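PDB 6NYR: Crov588, which is of unknown function but folds as a ring-shaped leucine-rich-repeat solenoid built from FNIP repeats, a scaffold that may serve in binding other proteins. Local coordinates for residues L99-I112 / P118-Q132. Residues are numbered along the deposited sequence; the frame is centred on the assembly and turned at random.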
ATOM      1  N   LEU A  99     -33.695   6.146  -6.273  1.00 64.20           N
ATOM      2  CA  LEU A  99     -32.274   6.245  -6.579  1.00 62.20           C
ATOM      3  C   LEU A  99     -31.691   7.544  -6.043  1.00 61.02           C
ATOM      4  O   LEU A  99     -32.251   8.626  -6.246  1.00 60.52           O
ATOM      5  CB  LEU A  99     -32.038   6.148  -8.083  1.00 61.57           C
ATOM      6  CG  LEU A  99     -30.640   5.646  -8.451  1.00 61.15           C
ATOM      7  CD1 LEU A  99     -30.498   4.164  -8.094  1.00 60.55           C
ATOM      8  CD2 LEU A  99     -30.327   5.875  -9.917  1.00 62.31           C
ATOM      9  N   LEU A 100     -30.551   7.429  -5.367  1.00 61.64           N
ATOM     10  CA  LEU A 100     -29.823   8.573  -4.842  1.00 61.72           C
ATOM     11  C   LEU A 100     -28.486   8.809  -5.525  1.00 62.23           C
ATOM     12  O   LEU A 100     -28.054   9.958  -5.632  1.00 63.97           O
ATOM     13  CB  LEU A 100     -29.568   8.382  -3.343  1.00 62.18           C
ATOM     14  CG  LEU A 100     -30.806   8.283  -2.457  1.00 62.89           C
ATOM     15  CD1 LEU A 100     -30.422   7.847  -1.058  1.00 59.39           C
ATOM     16  CD2 LEU A 100     -31.525   9.620  -2.424  1.00 64.23           C
ATOM     17  N   LYS A 101     -27.830   7.751  -5.995  1.00 58.38           N
ATOM     18  CA  LYS A 101     -26.482   7.832  -6.538  1.00 58.06           C
ATOM     19  C   LYS A 101     -26.436   7.064  -7.848  1.00 58.47           C
ATOM     20  O   LYS A 101     -26.896   5.920  -7.921  1.00 60.41           O
ATOM     21  CB  LYS A 101     -25.472   7.273  -5.538  1.00 58.49           C
ATOM     22  CG  LYS A 101     -25.557   7.933  -4.173  1.00 61.43           C
ATOM     23  CD  LYS A 101     -24.276   7.733  -3.386  1.00 62.42           C
ATOM     24  CE  LYS A 101     -24.353   8.410  -2.030  1.00 65.78           C
ATOM     25  NZ  LYS A 101     -23.074   8.259  -1.284  1.00 69.18           N
ATOM     26  N   LEU A 102     -25.883   7.696  -8.876  1.00 54.03           N
ATOM     27  CA  LEU A 102     -25.924   7.134 -10.215  1.00 54.78           C
ATOM     28  C   LEU A 102     -24.671   7.510 -10.981  1.00 50.86           C
ATOM     29  O   LEU A 102     -24.302   8.687 -11.030  1.00 49.23           O
ATOM     30  CB  LEU A 102     -27.161   7.637 -10.969  1.00 57.62           C
ATOM     31  CG  LEU A 102     -27.242   7.401 -12.477  1.00 58.02           C
ATOM     32  CD1 LEU A 102     -27.395   5.933 -12.810  1.00 56.06           C
ATOM     33  CD2 LEU A 102     -28.398   8.228 -13.058  1.00 61.48           C
ATOM     34  N   LYS A 103     -24.030   6.510 -11.574  1.00 49.05           N
ATOM     35  CA  LYS A 103     -23.053   6.730 -12.630  1.00 51.14           C
ATOM     36  C   LYS A 103     -23.610   6.135 -13.920  1.00 51.45           C
ATOM     37  O   LYS A 103     -23.918   4.938 -13.975  1.00 52.29           O
ATOM     38  CB  LYS A 103     -21.691   6.112 -12.322  1.00 51.44           C
ATOM     39  CG  LYS A 103     -20.695   6.381 -13.450  1.00 51.14           C
ATOM     40  CD  LYS A 103     -19.394   5.616 -13.287  1.00 54.87           C
ATOM     41  CE  LYS A 103     -18.526   5.745 -14.538  1.00 56.80           C
ATOM     42  NZ  LYS A 103     -19.179   5.169 -15.755  1.00 56.18           N
ATOM     43  N   LEU A 104     -23.745   6.971 -14.944  1.00 51.85           N
ATOM     44  CA  LEU A 104     -24.231   6.524 -16.238  1.00 52.74           C
ATOM     45  C   LEU A 104     -23.170   5.698 -16.961  1.00 48.66           C
ATOM     46  O   LEU A 104     -21.968   5.812 -16.702  1.00 48.57           O
ATOM     47  CB  LEU A 104     -24.614   7.727 -17.097  1.00 55.05           C
ATOM     48  CG  LEU A 104     -25.735   8.600 -16.538  1.00 58.40           C
ATOM     49  CD1 LEU A 104     -25.842   9.907 -17.305  1.00 58.34           C
ATOM     50  CD2 LEU A 104     -27.051   7.838 -16.571  1.00 59.69           C
ATOM     51  N   GLY A 105     -23.636   4.839 -17.865  1.00 48.84           N
ATOM     52  CA  GLY A 105     -22.719   4.116 -18.725  1.00 51.50           C
ATOM     53  C   GLY A 105     -21.906   5.056 -19.596  1.00 49.45           C
ATOM     54  O   GLY A 105     -22.314   6.181 -19.889  1.00 47.42           O
ATOM     55  N   ASP A 106     -20.735   4.582 -20.015  1.00 49.85           N
ATOM     56  CA  ASP A 106     -19.802   5.431 -20.743  1.00 51.93           C
ATOM     57  C   ASP A 106     -20.174   5.618 -22.206  1.00 49.58           C
ATOM     58  O   ASP A 106     -19.666   6.551 -22.838  1.00 48.68           O
ATOM     59  CB  ASP A 106     -18.390   4.851 -20.640  1.00 52.88           C
ATOM     60  CG  ASP A 106     -17.830   4.932 -19.231  1.00 53.83           C
ATOM     61  OD1 ASP A 106     -18.161   5.896 -18.508  1.00 51.66           O
ATOM     62  OD2 ASP A 106     -17.066   4.024 -18.842  1.00 53.74           O
ATOM     63  N   VAL A 107     -21.033   4.766 -22.763  1.00 52.77           N
ATOM     64  CA  VAL A 107     -21.467   4.981 -24.138  1.00 56.05           C
ATOM     65  C   VAL A 107     -22.496   6.108 -24.223  1.00 54.09           C
ATOM     66  O   VAL A 107     -22.536   6.838 -25.220  1.00 49.45           O
ATOM     67  CB  VAL A 107     -22.043   3.693 -24.744  1.00 55.07           C
ATOM     68  CG1 VAL A 107     -22.574   3.954 -26.154  1.00 53.68           C
ATOM     69  CG2 VAL A 107     -21.002   2.586 -24.762  1.00 52.85           C
ATOM     70  N   PHE A 108     -23.327   6.268 -23.196  1.00 52.31           N
ATOM     71  CA  PHE A 108     -24.440   7.199 -23.274  1.00 51.75           C
ATOM     72  C   PHE A 108     -23.965   8.579 -23.703  1.00 51.37           C
ATOM     73  O   PHE A 108     -23.021   9.133 -23.137  1.00 51.82           O
ATOM     74  CB  PHE A 108     -25.145   7.294 -21.926  1.00 49.27           C
ATOM     75  CG  PHE A 108     -26.329   8.209 -21.936  1.00 50.59           C
ATOM     76  CD1 PHE A 108     -27.490   7.843 -22.595  1.00 50.52           C
ATOM     77  CD2 PHE A 108     -26.288   9.433 -21.296  1.00 51.40           C
ATOM     78  CE1 PHE A 108     -28.589   8.671 -22.608  1.00 50.69           C
ATOM     79  CE2 PHE A 108     -27.385  10.270 -21.307  1.00 50.92           C
ATOM     80  CZ  PHE A 108     -28.538   9.890 -21.965  1.00 49.87           C
ATOM     81  N   ASN A 109     -24.646   9.140 -24.695  1.00 50.40           N
ATOM     82  CA  ASN A 109     -24.266  10.436 -25.235  1.00 50.24           C
ATOM     83  C   ASN A 109     -25.450  11.052 -25.968  1.00 46.61           C
ATOM     84  O   ASN A 109     -25.353  11.374 -27.157  1.00 46.62           O
ATOM     85  CB  ASN A 109     -23.063  10.289 -26.165  1.00 46.66           C
ATOM     86  CG  ASN A 109     -22.506  11.623 -26.594  1.00 44.95           C
ATOM     87  OD1 ASN A 109     -22.748  12.642 -25.949  1.00 44.12           O
ATOM     88  ND2 ASN A 109     -21.767  11.630 -27.691  1.00 43.08           N
ATOM     89  N   GLN A 110     -26.565  11.216 -25.262  1.00 47.39           N
ATOM     90  CA  GLN A 110     -27.758  11.852 -25.800  1.00 49.28           C
ATOM     91  C   GLN A 110     -28.196  12.957 -24.850  1.00 44.35           C
ATOM     92  O   GLN A 110     -27.979  12.876 -23.638  1.00 42.93           O
ATOM     93  CB  GLN A 110     -28.908  10.867 -25.986  1.00 53.52           C
ATOM     94  CG  GLN A 110     -28.650   9.766 -26.982  1.00 56.64           C
ATOM     95  CD  GLN A 110     -29.687   8.664 -26.884  1.00 60.37           C
ATOM     96  OE1 GLN A 110     -30.878   8.888 -27.101  1.00 63.04           O
ATOM     97  NE2 GLN A 110     -29.235   7.466 -26.539  1.00 60.87           N
ATOM     98  N   GLU A 111     -28.828  13.984 -25.405  1.00 45.19           N
ATOM     99  CA  GLU A 111     -29.234  15.133 -24.608  1.00 46.31           C
ATOM    100  C   GLU A 111     -30.299  14.715 -23.601  1.00 45.67           C
ATOM    101  O   GLU A 111     -31.352  14.193 -23.979  1.00 46.81           O
ATOM    102  CB  GLU A 111     -29.742  16.241 -25.526  1.00 46.41           C
ATOM    103  CG  GLU A 111     -30.107  17.518 -24.811  1.00 47.13           C
ATOM    104  CD  GLU A 111     -30.191  18.703 -25.757  1.00 51.69           C
ATOM    105  OE1 GLU A 111     -29.592  18.636 -26.853  1.00 48.28           O
ATOM    106  OE2 GLU A 111     -30.841  19.708 -25.399  1.00 53.69           O
ATOM    107  N   ILE A 112     -30.009  14.919 -22.320  1.00 45.57           N
ATOM    108  CA  ILE A 112     -30.976  14.681 -21.253  1.00 47.55           C
ATOM    109  C   ILE A 112     -31.795  15.953 -21.069  1.00 46.48           C
ATOM    110  O   ILE A 112     -31.238  17.027 -20.822  1.00 48.29           O
ATOM    111  CB  ILE A 112     -30.290  14.283 -19.938  1.00 48.52           C
ATOM    112  CG1 ILE A 112     -29.551  12.956 -20.098  1.00 50.15           C
ATOM    113  CG2 ILE A 112     -31.316  14.214 -18.805  1.00 46.82           C
ATOM    114  CD1 ILE A 112     -28.719  12.576 -18.889  1.00 50.05           C
ATOM    115  N   PRO A 118     -33.804  10.821 -12.079  1.00 60.30           N
ATOM    116  CA  PRO A 118     -34.576  10.728 -10.830  1.00 58.47           C
ATOM    117  C   PRO A 118     -34.514  12.015 -10.023  1.00 58.24           C
ATOM    118  O   PRO A 118     -33.444  12.590  -9.811  1.00 61.48           O
ATOM    119  CB  PRO A 118     -33.913   9.559 -10.093  1.00 61.89           C
ATOM    120  CG  PRO A 118     -33.363   8.690 -11.196  1.00 62.61           C
ATOM    121  CD  PRO A 118     -32.938   9.643 -12.297  1.00 61.66           C
ATOM    122  N   GLY A 119     -35.682  12.463  -9.557  1.00 57.60           N
ATOM    123  CA  GLY A 119     -35.770  13.760  -8.912  1.00 57.65           C
ATOM    124  C   GLY A 119     -35.043  13.845  -7.588  1.00 60.76           C
ATOM    125  O   GLY A 119     -34.504  14.901  -7.238  1.00 59.63           O
ATOM    126  N   GLY A 120     -35.007  12.750  -6.838  1.00 62.19           N
ATOM    127  CA  GLY A 120     -34.362  12.741  -5.546  1.00 64.11           C
ATOM    128  C   GLY A 120     -32.882  12.459  -5.559  1.00 63.48           C
ATOM    129  O   GLY A 120     -32.256  12.404  -4.496  1.00 62.56           O
ATOM    130  N   LEU A 121     -32.301  12.305  -6.745  1.00 62.28           N
ATOM    131  CA  LEU A 121     -30.894  11.952  -6.870  1.00 59.10           C
ATOM    132  C   LEU A 121     -29.998  12.980  -6.196  1.00 58.25           C
ATOM    133  O   LEU A 121     -30.238  14.188  -6.269  1.00 59.62           O
ATOM    134  CB  LEU A 121     -30.534  11.842  -8.349  1.00 58.43           C
ATOM    135  CG  LEU A 121     -29.312  11.025  -8.755  1.00 61.04           C
ATOM    136  CD1 LEU A 121     -29.629   9.548  -8.676  1.00 64.26           C
ATOM    137  CD2 LEU A 121     -28.887  11.420 -10.160  1.00 60.48           C
ATOM    138  N   THR A 122     -28.943  12.487  -5.551  1.00 57.53           N
ATOM    139  CA  THR A 122     -27.965  13.342  -4.897  1.00 56.42           C
ATOM    140  C   THR A 122     -26.569  13.246  -5.499  1.00 56.27           C
ATOM    141  O   THR A 122     -25.799  14.203  -5.390  1.00 55.12           O
ATOM    142  CB  THR A 122     -27.862  12.996  -3.402  1.00 58.27           C
ATOM    143  OG1 THR A 122     -27.732  11.577  -3.243  1.00 61.26           O
ATOM    144  CG2 THR A 122     -29.090  13.474  -2.648  1.00 57.80           C
ATOM    145  N   HIS A 123     -26.227  12.124  -6.128  1.00 57.37           N
ATOM    146  CA  HIS A 123     -24.894  11.892  -6.669  1.00 56.03           C
ATOM    147  C   HIS A 123     -25.023  11.463  -8.118  1.00 53.03           C
ATOM    148  O   HIS A 123     -25.599  10.408  -8.404  1.00 49.46           O
ATOM    149  CB  HIS A 123     -24.149  10.825  -5.852  1.00 57.77           C
ATOM    150  CG  HIS A 123     -23.726  11.287  -4.492  1.00 58.88           C
ATOM    151  ND1 HIS A 123     -24.622  11.699  -3.528  1.00 60.63           N
ATOM    152  CD2 HIS A 123     -22.498  11.390  -3.928  1.00 59.04           C
ATOM    153  CE1 HIS A 123     -23.966  12.042  -2.434  1.00 59.61           C
ATOM    154  NE2 HIS A 123     -22.675  11.862  -2.651  1.00 59.26           N
ATOM    155  N   LEU A 124     -24.505  12.285  -9.028  1.00 56.33           N
ATOM    156  CA  LEU A 124     -24.542  12.006 -10.457  1.00 55.33           C
ATOM    157  C   LEU A 124     -23.132  12.048 -11.027  1.00 53.31           C
ATOM    158  O   LEU A 124     -22.382  12.996 -10.772  1.00 55.10           O
ATOM    159  CB  LEU A 124     -25.436  13.006 -11.194  1.00 55.85           C
ATOM    160  CG  LEU A 124     -25.449  12.872 -12.719  1.00 55.68           C
ATOM    161  CD1 LEU A 124     -25.880  11.473 -13.129  1.00 55.48           C
ATOM    162  CD2 LEU A 124     -26.357  13.923 -13.347  1.00 52.82           C
ATOM    163  N   THR A 125     -22.776  11.021 -11.790  1.00 52.54           N
ATOM    164  CA  THR A 125     -21.505  10.952 -12.496  1.00 50.94           C
ATOM    165  C   THR A 125     -21.778  10.573 -13.944  1.00 50.40           C
ATOM    166  O   THR A 125     -22.419   9.550 -14.209  1.00 51.35           O
ATOM    167  CB  THR A 125     -20.559   9.934 -11.846  1.00 51.28           C
ATOM    168  OG1 THR A 125     -20.212  10.381 -10.528  1.00 49.92           O
ATOM    169  CG2 THR A 125     -19.296   9.764 -12.681  1.00 50.72           C
ATOM    170  N   PHE A 126     -21.299  11.396 -14.875  1.00 48.94           N
ATOM    171  CA  PHE A 126     -21.501  11.127 -16.291  1.00 46.96           C
ATOM    172  C   PHE A 126     -20.454  10.150 -16.820  1.00 45.57           C
ATOM    173  O   PHE A 126     -19.332  10.066 -16.311  1.00 44.60           O
ATOM    174  CB  PHE A 126     -21.448  12.420 -17.110  1.00 46.37           C
ATOM    175  CG  PHE A 126     -22.717  13.228 -17.060  1.00 45.08           C
ATOM    176  CD1 PHE A 126     -23.804  12.890 -17.851  1.00 43.54           C
ATOM    177  CD2 PHE A 126     -22.818  14.330 -16.229  1.00 45.93           C
ATOM    178  CE1 PHE A 126     -24.969  13.631 -17.808  1.00 44.13           C
ATOM    179  CE2 PHE A 126     -23.981  15.074 -16.179  1.00 46.42           C
ATOM    180  CZ  PHE A 126     -25.058  14.724 -16.970  1.00 44.91           C
ATOM    181  N   GLY A 127     -20.839   9.412 -17.856  1.00 49.20           N
ATOM    182  CA  GLY A 127     -19.938   8.477 -18.497  1.00 50.03           C
ATOM    183  C   GLY A 127     -18.878   9.165 -19.333  1.00 47.32           C
ATOM    184  O   GLY A 127     -18.900  10.373 -19.569  1.00 47.10           O
ATOM    185  N   GLU A 128     -17.925   8.353 -19.797  1.00 49.15           N
ATOM    186  CA  GLU A 128     -16.780   8.882 -20.527  1.00 51.03           C
ATOM    187  C   GLU A 128     -17.214   9.711 -21.730  1.00 46.09           C
ATOM    188  O   GLU A 128     -16.728  10.827 -21.939  1.00 42.39           O
ATOM    189  CB  GLU A 128     -15.875   7.729 -20.976  1.00 57.78           C
ATOM    190  CG  GLU A 128     -14.527   8.169 -21.534  1.00 63.99           C
ATOM    191  CD  GLU A 128     -13.688   7.008 -22.054  1.00 66.50           C
ATOM    192  OE1 GLU A 128     -13.458   6.044 -21.292  1.00 66.13           O
ATOM    193  OE2 GLU A 128     -13.261   7.066 -23.228  1.00 67.48           O
ATOM    194  N   GLU A 129     -18.134   9.183 -22.534  1.00 44.20           N
ATOM    195  CA  GLU A 129     -18.421   9.776 -23.834  1.00 47.71           C
ATOM    196  C   GLU A 129     -19.497  10.851 -23.797  1.00 45.29           C
ATOM    197  O   GLU A 129     -19.696  11.531 -24.812  1.00 46.09           O
ATOM    198  CB  GLU A 129     -18.826   8.683 -24.833  1.00 49.81           C
ATOM    199  CG  GLU A 129     -17.760   7.615 -25.045  1.00 52.98           C
ATOM    200  CD  GLU A 129     -16.452   8.192 -25.566  1.00 55.79           C
ATOM    201  OE1 GLU A 129     -16.506   9.075 -26.452  1.00 59.06           O
ATOM    202  OE2 GLU A 129     -15.378   7.777 -25.083  1.00 53.79           O
ATOM    203  N   PHE A 130     -20.174  11.046 -22.667  1.00 42.96           N
ATOM    204  CA  PHE A 130     -21.229  12.046 -22.622  1.00 45.32           C
ATOM    205  C   PHE A 130     -20.664  13.430 -22.912  1.00 44.79           C
ATOM    206  O   PHE A 130     -19.697  13.866 -22.281  1.00 45.95           O
ATOM    207  CB  PHE A 130     -21.923  12.052 -21.265  1.00 46.81           C
ATOM    208  CG  PHE A 130     -22.970  13.124 -21.135  1.00 48.04           C
ATOM    209  CD1 PHE A 130     -24.259  12.904 -21.585  1.00 46.91           C
ATOM    210  CD2 PHE A 130     -22.664  14.352 -20.573  1.00 49.32           C
ATOM    211  CE1 PHE A 130     -25.226  13.885 -21.473  1.00 46.93           C
ATOM    212  CE2 PHE A 130     -23.627  15.339 -20.458  1.00 49.55           C
ATOM    213  CZ  PHE A 130     -24.911  15.105 -20.908  1.00 47.68           C
ATOM    214  N   ASN A 131     -21.296  14.131 -23.850  1.00 44.59           N
ATOM    215  CA  ASN A 131     -20.876  15.472 -24.229  1.00 45.32           C
ATOM    216  C   ASN A 131     -22.048  16.188 -24.893  1.00 43.36           C
ATOM    217  O   ASN A 131     -21.949  16.616 -26.048  1.00 40.51           O
ATOM    218  CB  ASN A 131     -19.676  15.422 -25.173  1.00 44.05           C
ATOM    219  CG  ASN A 131     -19.113  16.799 -25.455  1.00 43.23           C
ATOM    220  OD1 ASN A 131     -19.354  17.743 -24.703  1.00 41.86           O
ATOM    221  ND2 ASN A 131     -18.381  16.929 -26.550  1.00 42.79           N
ATOM    222  N   GLN A 132     -23.160  16.301 -24.168  1.00 44.29           N
ATOM    223  CA  GLN A 132     -24.368  16.951 -24.652  1.00 48.55           C
ATOM    224  C   GLN A 132     -24.728  18.120 -23.743  1.00 51.50           C
ATOM    225  O   GLN A 132     -24.353  18.164 -22.566  1.00 51.63           O
ATOM    226  CB  GLN A 132     -25.543  15.967 -24.719  1.00 46.51           C
ATOM    227  CG  GLN A 132     -25.325  14.814 -25.674  1.00 46.88           C
ATOM    228  CD  GLN A 132     -25.106  15.278 -27.099  1.00 49.30           C
ATOM    229  OE1 GLN A 132     -25.744  16.231 -27.564  1.00 51.62           O
ATOM    230  NE2 GLN A 132     -24.194  14.618 -27.800  1.00 48.66           N
TER
HETATM  231  O   HOH W   1     -26.469  18.726 -26.644  1.00 27.55           O
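Lys-101 lays its aliphatic chain over one face of the His-123 imidazole, CE standing 3.6 Å from the ring centroid and 10° off the normal, a CH-pi contact. CG beside the backbone N (chi1 -55°) and an extended chain keep the lysine alongside the ring. Next to them Lys-103 CG fits against Thr-125 CG2. These pairs lie on the concave face of strands 101-103 and 123-125, parallel within 1°, as in leucine-rich repeats; Leu-102 and Leu-124 point from the other face into the coil interior.

There the bumps interleave. Leu-121 CD1 fills the hollow between Leu-99 CD2, Leu-102 CB and the Leu-100 carbonyl carbon, the last 3.4 Å away. Leu-104 CD1 and Ile-112 CD1 converge on Phe-126, the isoleucine at the ring edge, while Phe-130 runs alongside Phe-108, CD1 to CD2 4.0 Å. Leu-92 of helix 89-93 touches Leu-104, Phe-108 and Ile-112, and strand 145-147 continues the stack past Leu-124. Gly-127 CA packs between Asp-106 OD1, 3.1 Å away, and Gly-105 O, with which it makes a CA-H...O contact of 3.6 Å.

Leu-100 O accepts three donors, Thr-122 N, Thr-122 OG1 and His-123 N. Asp-106 OD1 takes Glu-128 N (2.8 Å) and Lys-103 NZ from opposite faces of the carboxylate. Asn-109 OD1 is likewise held from both faces, by Asn-131 N (3.0 Å) and Gln-132 NE2; Asn-131 OD1 in turn accepts from Asn-153 N and Gln-154 NE2. Asparagine oxygens taking a backbone N-H and a glutamine amide of the next coil probably help align the loops beyond the short strands. Lys-103 NZ, also bonded to Leu-104 O and Tyr-81 O, probably tempers the negative charge of Asp-106, whose OD2 lies 4.8 Å from Glu-128 OE1.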